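Local coordinates for CBIX (Paracoccus pantotrophus, PDB 4CCS), which probably acts as the terminal chelatase of siroheme biosynthesis in denitrifying bacteria, inserting iron into sirohydrochlorin, at residues 16-27 with 39-47; 115-126 with 171-181. One frame throughout, in Å; residues are numbered along the deposited sequence.

Interaction 1. Residues 16-27 with 39-47; sequences PAPQQRAIEALA and VRGATLAMP
Gln20 lays its amide against the edge strand and meets the backbone at two points, one firm and one weak: OE1 accepts from Thr43 N at 3.1 Å, and NE2 gives a weak bond to Gly41 O. With CG anti to the backbone N (chi1 180°) and the chain bent about the CB-CG bond (chi2 64°), the amide turns off the helix flank onto Gly41 to Thr43. Glutamine suits the place because one amide can serve both a carbonyl and an N-H. Glycine is needed at Gly41, since a CB would collide with Ile23 O; Ala27 CB approaches Gly41 N to 3.4 Å. Ile23 CG2 lies over the strand backbone, 3.5 Å from Ala42 N. Helix 16-27 runs antiparallel to strand 39-43, the crossover helix of the beta-alpha-beta unit 4-9, 16-30, 38-43 packed on the second of its strands. At the other end Met46 curls so that CE reaches Gln20 CB at 3.7 Å, while Pro16 CB rests on Ala45. The Thr43 N-H sets which way the Gln20 amide faces, and Glu24 OE2, 3.0 Å from Gln20 NE2 in a nearly straight bond, restrains its other end. Thr43 OG1 accepts from Ala45 N in an ST turn and donates to a water that in turn donates to Gln19 OE1, which also accepts from Gln12 N.

Interaction 2. Residues 115-126 with 171-181; sequences WPLAGTRLLVAA and LPERAICLPLF
The Trp115 indole has Arg174 CG over one face, a CH-pi contact 3.5 Å from the centroid of the five-membered ring and almost on its normal, while Ile176 CG1 meets the ring edge at CZ3. Arg174 runs extended from CG to NE, which brings one face of its guanidinium over Trp115 CD1, 3.4 Å from NE, the two planes 31° apart. An arginine fits this exposed spot because its methylenes cover the indole while its charged end lies toward the CD1 side. A smaller alanine in place of Trp115 would probably leave the Arg174 chain free to swing and uncover Ile176 CG1. The Arg121 guanidinium takes Leu171 CD2 on one face, 3.5 Å from CZ, and bonds through NH1 to Thr154 OG1. Beyond these, 121-126 and 175-179 pair as the two inner strands of a four-stranded parallel alpha/beta sheet, from Arg121 N to Arg174 O at 3.1 Å through to Leu180 N to Ala125 O at 2.7 Å. The small Ala125 leaves room for Cys177 SG, 3.7 Å from its CB. Strand 152-157 flanks 121-126 on its other side; helices 98-113 and 134-146 pack against the face carrying Leu122, Val124 and Leu178, the first through Ile106.

Overall arrangement
From the N terminus the chain makes strand 4-9, then helix 16-30, and interaction 1 closes a short loop when strand 38-43 returns along that helix, within the first beta-alpha-beta unit. Strands 57-61 and 87-88 complete this first parallel sheet, in which 38-43 is an edge. Helix 98-113 then leads to the second sheet, where interaction 2 closes a longer loop by bringing strand 175-179 beside 121-126 after the excursion through 134-146 and 152-157. The two contacts therefore follow in series, neither nested nor crossed. The centres of interaction 1 and interaction 2 are about 31 Å apart, on opposite sides of the chain's centre. Both sheets have the strand order 2-1-3-4, consistent with the two similar halves of chelatase-type folds.

Interaction 1. Residues 16-27 with 39-47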
loop_
_atom_site.group_PDB
_atom_site.type_symbol
_atom_site.label_atom_id
_atom_site.label_comp_id
_atom_site.label_asym_id
_atom_site.label_seq_id
_atom_site.Cartn_x
_atom_site.Cartn_y
_atom_site.Cartn_z
ATOM N N PRO A 16 11.306 -15.863 -3.691
ATOM C CA PRO A 16 9.890 -15.532 -3.878
ATOM C C PRO A 16 8.929 -16.301 -2.958
ATOM O O PRO A 16 7.773 -15.891 -2.844
ATOM C CB PRO A 16 9.620 -15.850 -5.356
ATOM C CG PRO A 16 10.706 -16.737 -5.789
ATOM C CD PRO A 16 11.870 -16.569 -4.869
ATOM N N ALA A 17 9.374 -17.418 -2.346
ATOM C CA ALA A 17 8.485 -18.251 -1.514
ATOM C C ALA A 17 7.870 -17.493 -0.302
ATOM O O ALA A 17 6.644 -17.547 -0.160
ATOM C CB ALA A 17 9.179 -19.539 -1.077
ATOM N N PRO A 18 8.667 -16.739 0.522
ATOM C CA PRO A 18 8.011 -16.014 1.631
ATOM C C PRO A 18 7.113 -14.865 1.123
ATOM O O PRO A 18 6.093 -14.566 1.739
ATOM C CB PRO A 18 9.170 -15.531 2.503
ATOM C CG PRO A 18 10.394 -15.638 1.658
ATOM C CD PRO A 18 10.137 -16.753 0.691
ATOM N N GLN A 19 7.434 -14.302 -0.054
ATOM C CA GLN A 19 6.628 -13.232 -0.655
ATOM C C GLN A 19 5.269 -13.805 -1.083
ATOM O O GLN A 19 4.236 -13.178 -0.850
ATOM C CB GLN A 19 7.353 -12.618 -1.860
ATOM C CG GLN A 19 8.561 -11.754 -1.450
ATOM C CD GLN A 19 9.274 -11.194 -2.648
ATOM O OE1 GLN A 19 8.709 -10.451 -3.440
ATOM N NE2 GLN A 19 10.560 -11.489 -2.789
ATOM N N GLN A 20 5.279 -15.013 -1.663
ATOM C CA GLN A 20 4.057 -15.718 -2.085
ATOM C C GLN A 20 3.197 -16.091 -0.877
ATOM O O GLN A 20 1.985 -15.857 -0.915
ATOM C CB GLN A 20 4.405 -16.958 -2.929
ATOM C CG GLN A 20 3.186 -17.777 -3.421
ATOM C CD GLN A 20 2.275 -17.030 -4.374
ATOM O OE1 GLN A 20 2.686 -16.108 -5.078
ATOM N NE2 GLN A 20 1.039 -17.494 -4.523
ATOM N N ARG A 21 3.824 -16.634 0.196
ATOM C CA ARG A 21 3.119 -17.006 1.438
ATOM C C ARG A 21 2.410 -15.786 2.061
ATOM O O ARG A 21 1.289 -15.929 2.540
ATOM C CB ARG A 21 4.091 -17.619 2.470
ATOM C CG ARG A 21 4.291 -19.123 2.273
ATOM C CD ARG A 21 5.099 -19.763 3.395
ATOM N NE ARG A 21 6.500 -19.334 3.371
ATOM C CZ ARG A 21 7.460 -19.938 2.678
ATOM N NH1 ARG A 21 7.190 -21.019 1.959
ATOM N NH2 ARG A 21 8.699 -19.471 2.708
ATOM N N ALA A 22 3.059 -14.600 2.057
ATOM C CA ALA A 22 2.468 -13.364 2.606
ATOM C C ALA A 22 1.204 -12.945 1.842
ATOM O O ALA A 22 0.191 -12.589 2.462
ATOM C CB ALA A 22 3.501 -12.231 2.597
ATOM N N ILE A 23 1.237 -13.011 0.506
ATOM C CA ILE A 23 0.074 -12.601 -0.304
ATOM C C ILE A 23 -1.053 -13.650 -0.200
ATOM O O ILE A 23 -2.231 -13.275 -0.171
ATOM C CB ILE A 23 0.431 -12.196 -1.763
ATOM C CG1 ILE A 23 1.640 -11.214 -1.809
ATOM C CG2 ILE A 23 -0.773 -11.556 -2.480
ATOM C CD1 ILE A 23 1.573 -9.906 -0.780
ATOM N N GLU A 24 -0.691 -14.944 -0.059
ATOM C CA GLU A 24 -1.675 -16.016 0.157
ATOM C C GLU A 24 -2.368 -15.810 1.505
ATOM O O GLU A 24 -3.595 -15.948 1.574
ATOM C CB GLU A 24 -1.002 -17.401 0.106
ATOM C CG GLU A 24 -0.632 -17.816 -1.312
ATOM C CD GLU A 24 0.089 -19.150 -1.404
ATOM O OE1 GLU A 24 0.501 -19.678 -0.348
ATOM O OE2 GLU A 24 0.296 -19.638 -2.536
ATOM N N ALA A 25 -1.595 -15.420 2.561
ATOM C CA ALA A 25 -2.116 -15.143 3.906
ATOM C C ALA A 25 -3.113 -13.968 3.870
ATOM O O ALA A 25 -4.156 -14.025 4.535
ATOM C CB ALA A 25 -0.967 -14.839 4.872
ATOM N N LEU A 26 -2.804 -12.917 3.073
ATOM C CA LEU A 26 -3.692 -11.764 2.908
ATOM C C LEU A 26 -4.977 -12.173 2.170
ATOM O O LEU A 26 -6.065 -11.855 2.640
ATOM C CB LEU A 26 -2.983 -10.614 2.154
ATOM C CG LEU A 26 -3.831 -9.341 1.933
ATOM C CD1 LEU A 26 -4.121 -8.631 3.256
ATOM C CD2 LEU A 26 -3.148 -8.388 0.964
ATOM N N ALA A 27 -4.855 -12.914 1.054
ATOM C CA ALA A 27 -6.023 -13.374 0.288
ATOM C C ALA A 27 -6.928 -14.283 1.136
ATOM O O ALA A 27 -8.148 -14.230 0.967
ATOM C CB ALA A 27 -5.580 -14.097 -0.967
ATOM N N VAL A 39 -11.130 -16.241 -3.911
ATOM C CA VAL A 39 -10.014 -15.299 -3.747
ATOM C C VAL A 39 -8.694 -15.996 -3.473
ATOM O O VAL A 39 -8.588 -16.757 -2.516
ATOM C CB VAL A 39 -10.332 -14.253 -2.638
ATOM C CG1 VAL A 39 -9.282 -13.131 -2.606
ATOM C CG2 VAL A 39 -11.738 -13.672 -2.813
ATOM N N ARG A 40 -7.674 -15.694 -4.293
ATOM C CA ARG A 40 -6.328 -16.251 -4.119
ATOM C C ARG A 40 -5.300 -15.119 -4.212
ATOM O O ARG A 40 -5.639 -14.030 -4.686
ATOM C CB ARG A 40 -6.041 -17.351 -5.161
ATOM C CG ARG A 40 -6.899 -18.617 -4.997
ATOM C CD ARG A 40 -6.600 -19.380 -3.710
ATOM N NE ARG A 40 -7.361 -20.628 -3.607
ATOM C CZ ARG A 40 -8.576 -20.740 -3.078
ATOM N NH1 ARG A 40 -9.201 -19.672 -2.595
ATOM N NH2 ARG A 40 -9.176 -21.918 -3.025
ATOM N N GLY A 41 -4.072 -15.355 -3.721
ATOM C CA GLY A 41 -3.020 -14.340 -3.750
ATOM C C GLY A 41 -1.822 -14.771 -4.600
ATOM O O GLY A 41 -1.550 -15.969 -4.751
ATOM N N ALA A 42 -1.109 -13.783 -5.157
ATOM C CA ALA A 42 0.081 -14.026 -5.976
ATOM C C ALA A 42 1.067 -12.872 -5.911
ATOM O O ALA A 42 0.675 -11.705 -5.820
ATOM C CB ALA A 42 -0.325 -14.260 -7.434
ATOM N N THR A 43 2.359 -13.208 -5.990
ATOM C CA THR A 43 3.421 -12.215 -6.093
ATOM C C THR A 43 4.020 -12.364 -7.468
ATOM O O THR A 43 4.269 -13.493 -7.907
ATOM C CB THR A 43 4.486 -12.324 -4.994
ATOM O OG1 THR A 43 5.498 -11.358 -5.312
ATOM C CG2 THR A 43 5.119 -13.722 -4.898
ATOM N N LEU A 44 4.278 -11.233 -8.141
ATOM C CA LEU A 44 4.901 -11.243 -9.461
ATOM C C LEU A 44 6.368 -11.721 -9.401
ATOM O O LEU A 44 6.967 -11.949 -10.453
ATOM C CB LEU A 44 4.743 -9.885 -10.173
ATOM C CG LEU A 44 3.289 -9.468 -10.487
ATOM C CD1 LEU A 44 3.237 -8.088 -11.098
ATOM C CD2 LEU A 44 2.578 -10.494 -11.390
ATOM N N ALA A 45 6.927 -11.926 -8.174
ATOM C CA ALA A 45 8.300 -12.476 -8.030
ATOM C C ALA A 45 8.279 -13.998 -8.306
ATOM O O ALA A 45 9.327 -14.600 -8.540
ATOM C CB ALA A 45 8.847 -12.209 -6.625
ATOM N N MET A 46 7.082 -14.616 -8.267
ATOM C CA MET A 46 6.921 -16.046 -8.467
ATOM C C MET A 46 6.668 -16.332 -9.947
ATOM O O MET A 46 5.739 -15.739 -10.517
ATOM C CB MET A 46 5.776 -16.576 -7.565
ATOM C CG MET A 46 5.691 -18.088 -7.472
ATOM S SD MET A 46 7.167 -18.863 -6.765
ATOM C CE MET A 46 6.855 -18.698 -5.013
ATOM N N PRO A 47 7.498 -17.209 -10.599
ATOM C CA PRO A 47 7.216 -17.536 -12.003
ATOM C C PRO A 47 5.865 -18.270 -12.050
ATOM O O PRO A 47 5.533 -19.030 -11.127
ATOM C CB PRO A 47 8.390 -18.444 -12.433
ATOM C CG PRO A 47 9.169 -18.721 -11.204
ATOM C CD PRO A 47 8.859 -17.639 -10.217
HETATM O O HOH W 1 6.070 -9.641 -3.305
#

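Interaction 2. Residues 115-126 with 171-181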
loop_
_atom_site.group_PDB
_atom_site.type_symbol
_atom_site.label_atom_id
_atom_site.label_comp_id
_atom_site.label_asym_id
_atom_site.label_seq_id
_atom_site.Cartn_x
_atom_site.Cartn_y
_atom_site.Cartn_z
ATOM N N TRP A 115 -0.676 11.444 23.437
ATOM C CA TRP A 115 -0.504 12.714 22.728
ATOM C C TRP A 115 -1.833 13.122 22.093
ATOM O O TRP A 115 -2.475 12.268 21.468
ATOM C CB TRP A 115 0.529 12.597 21.583
ATOM C CG TRP A 115 1.912 12.119 21.934
ATOM C CD1 TRP A 115 2.548 12.212 23.142
ATOM C CD2 TRP A 115 2.864 11.558 21.020
ATOM N NE1 TRP A 115 3.818 11.687 23.050
ATOM C CE2 TRP A 115 4.046 11.299 21.750
ATOM C CE3 TRP A 115 2.826 11.235 19.649
ATOM C CZ2 TRP A 115 5.178 10.720 21.159
ATOM C CZ3 TRP A 115 3.945 10.658 19.065
ATOM C CH2 TRP A 115 5.099 10.395 19.817
ATOM N N PRO A 116 -2.236 14.422 22.197
ATOM C CA PRO A 116 -3.458 14.867 21.514
ATOM C C PRO A 116 -3.128 14.945 20.007
ATOM O O PRO A 116 -2.072 15.463 19.624
ATOM C CB PRO A 116 -3.742 16.242 22.126
ATOM C CG PRO A 116 -2.429 16.729 22.594
ATOM C CD PRO A 116 -1.653 15.508 23.012
ATOM N N LEU A 117 -4.006 14.385 19.169
ATOM C CA LEU A 117 -3.789 14.354 17.725
ATOM C C LEU A 117 -3.560 15.750 17.132
ATOM O O LEU A 117 -2.665 15.908 16.299
ATOM C CB LEU A 117 -4.921 13.588 17.010
ATOM C CG LEU A 117 -4.689 13.182 15.555
ATOM C CD1 LEU A 117 -3.367 12.425 15.384
ATOM C CD2 LEU A 117 -5.841 12.336 15.041
ATOM N N ALA A 118 -4.290 16.774 17.638
ATOM C CA ALA A 118 -4.153 18.161 17.177
ATOM C C ALA A 118 -2.765 18.751 17.447
ATOM O O ALA A 118 -2.350 19.656 16.730
ATOM C CB ALA A 118 -5.241 19.041 17.794
ATOM N N GLY A 119 -2.042 18.227 18.447
ATOM C CA GLY A 119 -0.698 18.692 18.808
ATOM C C GLY A 119 0.414 17.747 18.293
ATOM O O GLY A 119 1.547 17.852 18.748
ATOM N N THR A 120 0.087 16.831 17.353
ATOM C CA THR A 120 1.039 15.862 16.795
ATOM C C THR A 120 1.327 16.181 15.325
ATOM O O THR A 120 0.406 16.469 14.562
ATOM C CB THR A 120 0.526 14.413 17.008
ATOM O OG1 THR A 120 0.253 14.210 18.394
ATOM C CG2 THR A 120 1.534 13.346 16.557
ATOM N N ARG A 121 2.609 16.098 14.937
ATOM C CA ARG A 121 3.082 16.338 13.579
ATOM C C ARG A 121 3.057 14.989 12.835
ATOM O O ARG A 121 3.519 13.983 13.382
ATOM C CB ARG A 121 4.508 16.925 13.654
ATOM C CG ARG A 121 5.201 17.194 12.342
ATOM C CD ARG A 121 4.586 18.347 11.561
ATOM N NE ARG A 121 5.504 18.878 10.551
ATOM C CZ ARG A 121 5.748 18.295 9.383
ATOM N NH1 ARG A 121 5.165 17.137 9.074
ATOM N NH2 ARG A 121 6.610 18.836 8.532
ATOM N N LEU A 122 2.538 14.977 11.592
ATOM C CA LEU A 122 2.430 13.751 10.801
ATOM C C LEU A 122 3.352 13.695 9.607
ATOM O O LEU A 122 3.503 14.686 8.897
ATOM C CB LEU A 122 0.975 13.516 10.349
ATOM C CG LEU A 122 -0.065 13.486 11.477
ATOM C CD1 LEU A 122 -1.448 13.259 10.913
ATOM C CD2 LEU A 122 0.291 12.434 12.538
ATOM N N LEU A 123 3.967 12.524 9.383
ATOM C CA LEU A 123 4.834 12.280 8.231
ATOM C C LEU A 123 4.390 11.015 7.486
ATOM O O LEU A 123 4.410 9.915 8.044
ATOM C CB LEU A 123 6.312 12.191 8.641
ATOM C CG LEU A 123 7.333 11.974 7.517
ATOM C CD1 LEU A 123 7.440 13.212 6.594
ATOM C CD2 LEU A 123 8.684 11.629 8.105
ATOM N N VAL A 124 3.985 11.188 6.234
ATOM C CA VAL A 124 3.566 10.077 5.383
ATOM C C VAL A 124 4.826 9.714 4.581
ATOM O O VAL A 124 5.311 10.542 3.797
ATOM C CB VAL A 124 2.370 10.468 4.471
ATOM C CG1 VAL A 124 2.084 9.384 3.431
ATOM C CG2 VAL A 124 1.120 10.784 5.299
ATOM N N ALA A 125 5.389 8.518 4.829
ATOM C CA ALA A 125 6.596 8.065 4.118
ATOM C C ALA A 125 6.208 7.094 3.016
ATOM O O ALA A 125 5.499 6.134 3.275
ATOM C CB ALA A 125 7.565 7.405 5.095
ATOM N N ALA A 126 6.641 7.344 1.775
ATOM C CA ALA A 126 6.255 6.485 0.666
ATOM C C ALA A 126 7.397 6.304 -0.330
ATOM O O ALA A 126 8.363 7.073 -0.313
ATOM C CB ALA A 126 5.019 7.068 -0.030
ATOM N N LEU A 171 11.878 17.694 13.089
ATOM C CA LEU A 171 10.491 17.527 13.525
ATOM C C LEU A 171 10.516 17.364 15.049
ATOM O O LEU A 171 11.562 16.980 15.578
ATOM C CB LEU A 171 9.807 16.312 12.852
ATOM C CG LEU A 171 9.617 16.376 11.324
ATOM C CD1 LEU A 171 8.900 15.130 10.811
ATOM C CD2 LEU A 171 8.823 17.600 10.910
ATOM N N PRO A 172 9.397 17.652 15.764
ATOM C CA PRO A 172 9.408 17.494 17.224
ATOM C C PRO A 172 9.325 16.027 17.660
ATOM O O PRO A 172 9.165 15.128 16.829
ATOM C CB PRO A 172 8.169 18.280 17.673
ATOM C CG PRO A 172 7.285 18.303 16.492
ATOM C CD PRO A 172 8.206 18.407 15.326
ATOM N N GLU A 173 9.421 15.792 18.973
ATOM C CA GLU A 173 9.302 14.464 19.570
ATOM C C GLU A 173 7.890 13.897 19.335
ATOM O O GLU A 173 7.743 12.695 19.098
ATOM C CB GLU A 173 9.558 14.561 21.072
ATOM C CG GLU A 173 10.860 13.923 21.504
ATOM C CD GLU A 173 10.880 13.655 22.993
ATOM O OE1 GLU A 173 11.042 14.628 23.765
ATOM O OE2 GLU A 173 10.656 12.488 23.389
ATOM N N ARG A 174 6.857 14.771 19.400
ATOM C CA ARG A 174 5.458 14.383 19.183
ATOM C C ARG A 174 5.179 14.415 17.705
ATOM O O ARG A 174 4.685 15.405 17.149
ATOM C CB ARG A 174 4.481 15.268 19.982
ATOM C CG ARG A 174 4.435 14.915 21.449
ATOM C CD ARG A 174 3.528 15.852 22.206
ATOM N NE ARG A 174 3.439 15.468 23.614
ATOM C CZ ARG A 174 2.441 15.805 24.420
ATOM N NH1 ARG A 174 1.440 16.555 23.971
ATOM N NH2 ARG A 174 2.433 15.398 25.681
ATOM N N ALA A 175 5.603 13.338 17.053
ATOM C CA ALA A 175 5.480 13.131 15.620
ATOM C C ALA A 175 5.248 11.660 15.349
ATOM O O ALA A 175 5.738 10.801 16.090
ATOM C CB ALA A 175 6.744 13.608 14.905
ATOM N N ILE A 176 4.464 11.363 14.307
ATOM C CA ILE A 176 4.148 9.991 13.918
ATOM C C ILE A 176 4.431 9.858 12.433
ATOM O O ILE A 176 3.929 10.655 11.630
ATOM C CB ILE A 176 2.665 9.601 14.223
ATOM C CG1 ILE A 176 2.339 9.613 15.729
ATOM C CG2 ILE A 176 2.292 8.250 13.604
ATOM C CD1 ILE A 176 0.857 9.690 16.068
ATOM N N CYS A 177 5.198 8.819 12.076
ATOM C CA CYS A 177 5.467 8.465 10.694
ATOM C C CYS A 177 4.688 7.186 10.319
ATOM O O CYS A 177 4.851 6.130 10.946
ATOM C CB CYS A 177 6.965 8.297 10.443
ATOM S SG CYS A 177 7.360 7.770 8.759
ATOM N N LEU A 178 3.847 7.291 9.286
ATOM C CA LEU A 178 3.096 6.168 8.735
ATOM C C LEU A 178 3.707 5.781 7.370
ATOM O O LEU A 178 3.674 6.604 6.439
ATOM C CB LEU A 178 1.609 6.539 8.566
ATOM C CG LEU A 178 0.725 5.461 7.908
ATOM C CD1 LEU A 178 0.719 4.129 8.736
ATOM C CD2 LEU A 178 -0.683 5.985 7.709
ATOM N N PRO A 179 4.241 4.541 7.230
ATOM C CA PRO A 179 4.794 4.095 5.938
ATOM C C PRO A 179 3.645 3.699 5.019
ATOM O O PRO A 179 2.885 2.768 5.313
ATOM C CB PRO A 179 5.664 2.882 6.305
ATOM C CG PRO A 179 5.968 3.054 7.763
ATOM C CD PRO A 179 4.699 3.662 8.324
ATOM N N LEU A 180 3.511 4.424 3.906
ATOM C CA LEU A 180 2.456 4.180 2.950
ATOM C C LEU A 180 2.931 3.139 1.939
ATOM O O LEU A 180 3.289 3.471 0.812
ATOM C CB LEU A 180 2.018 5.522 2.324
ATOM C CG LEU A 180 0.674 5.531 1.617
ATOM C CD1 LEU A 180 -0.461 5.554 2.633
ATOM C CD2 LEU A 180 0.585 6.745 0.681
ATOM N N PHE A 181 2.984 1.860 2.398
ATOM C CA PHE A 181 3.417 0.695 1.620
ATOM C C PHE A 181 2.335 -0.396 1.701
ATOM O O PHE A 181 1.797 -0.656 2.782
ATOM C CB PHE A 181 4.756 0.154 2.156
ATOM C CG PHE A 181 5.949 1.044 1.872
ATOM C CD1 PHE A 181 6.211 2.162 2.662
ATOM C CD2 PHE A 181 6.786 0.786 0.792
ATOM C CE1 PHE A 181 7.294 3.006 2.377
ATOM C CE2 PHE A 181 7.892 1.610 0.528
ATOM C CZ PHE A 181 8.136 2.712 1.320
HETATM O O HOH W 2 4.076 18.052 17.571
#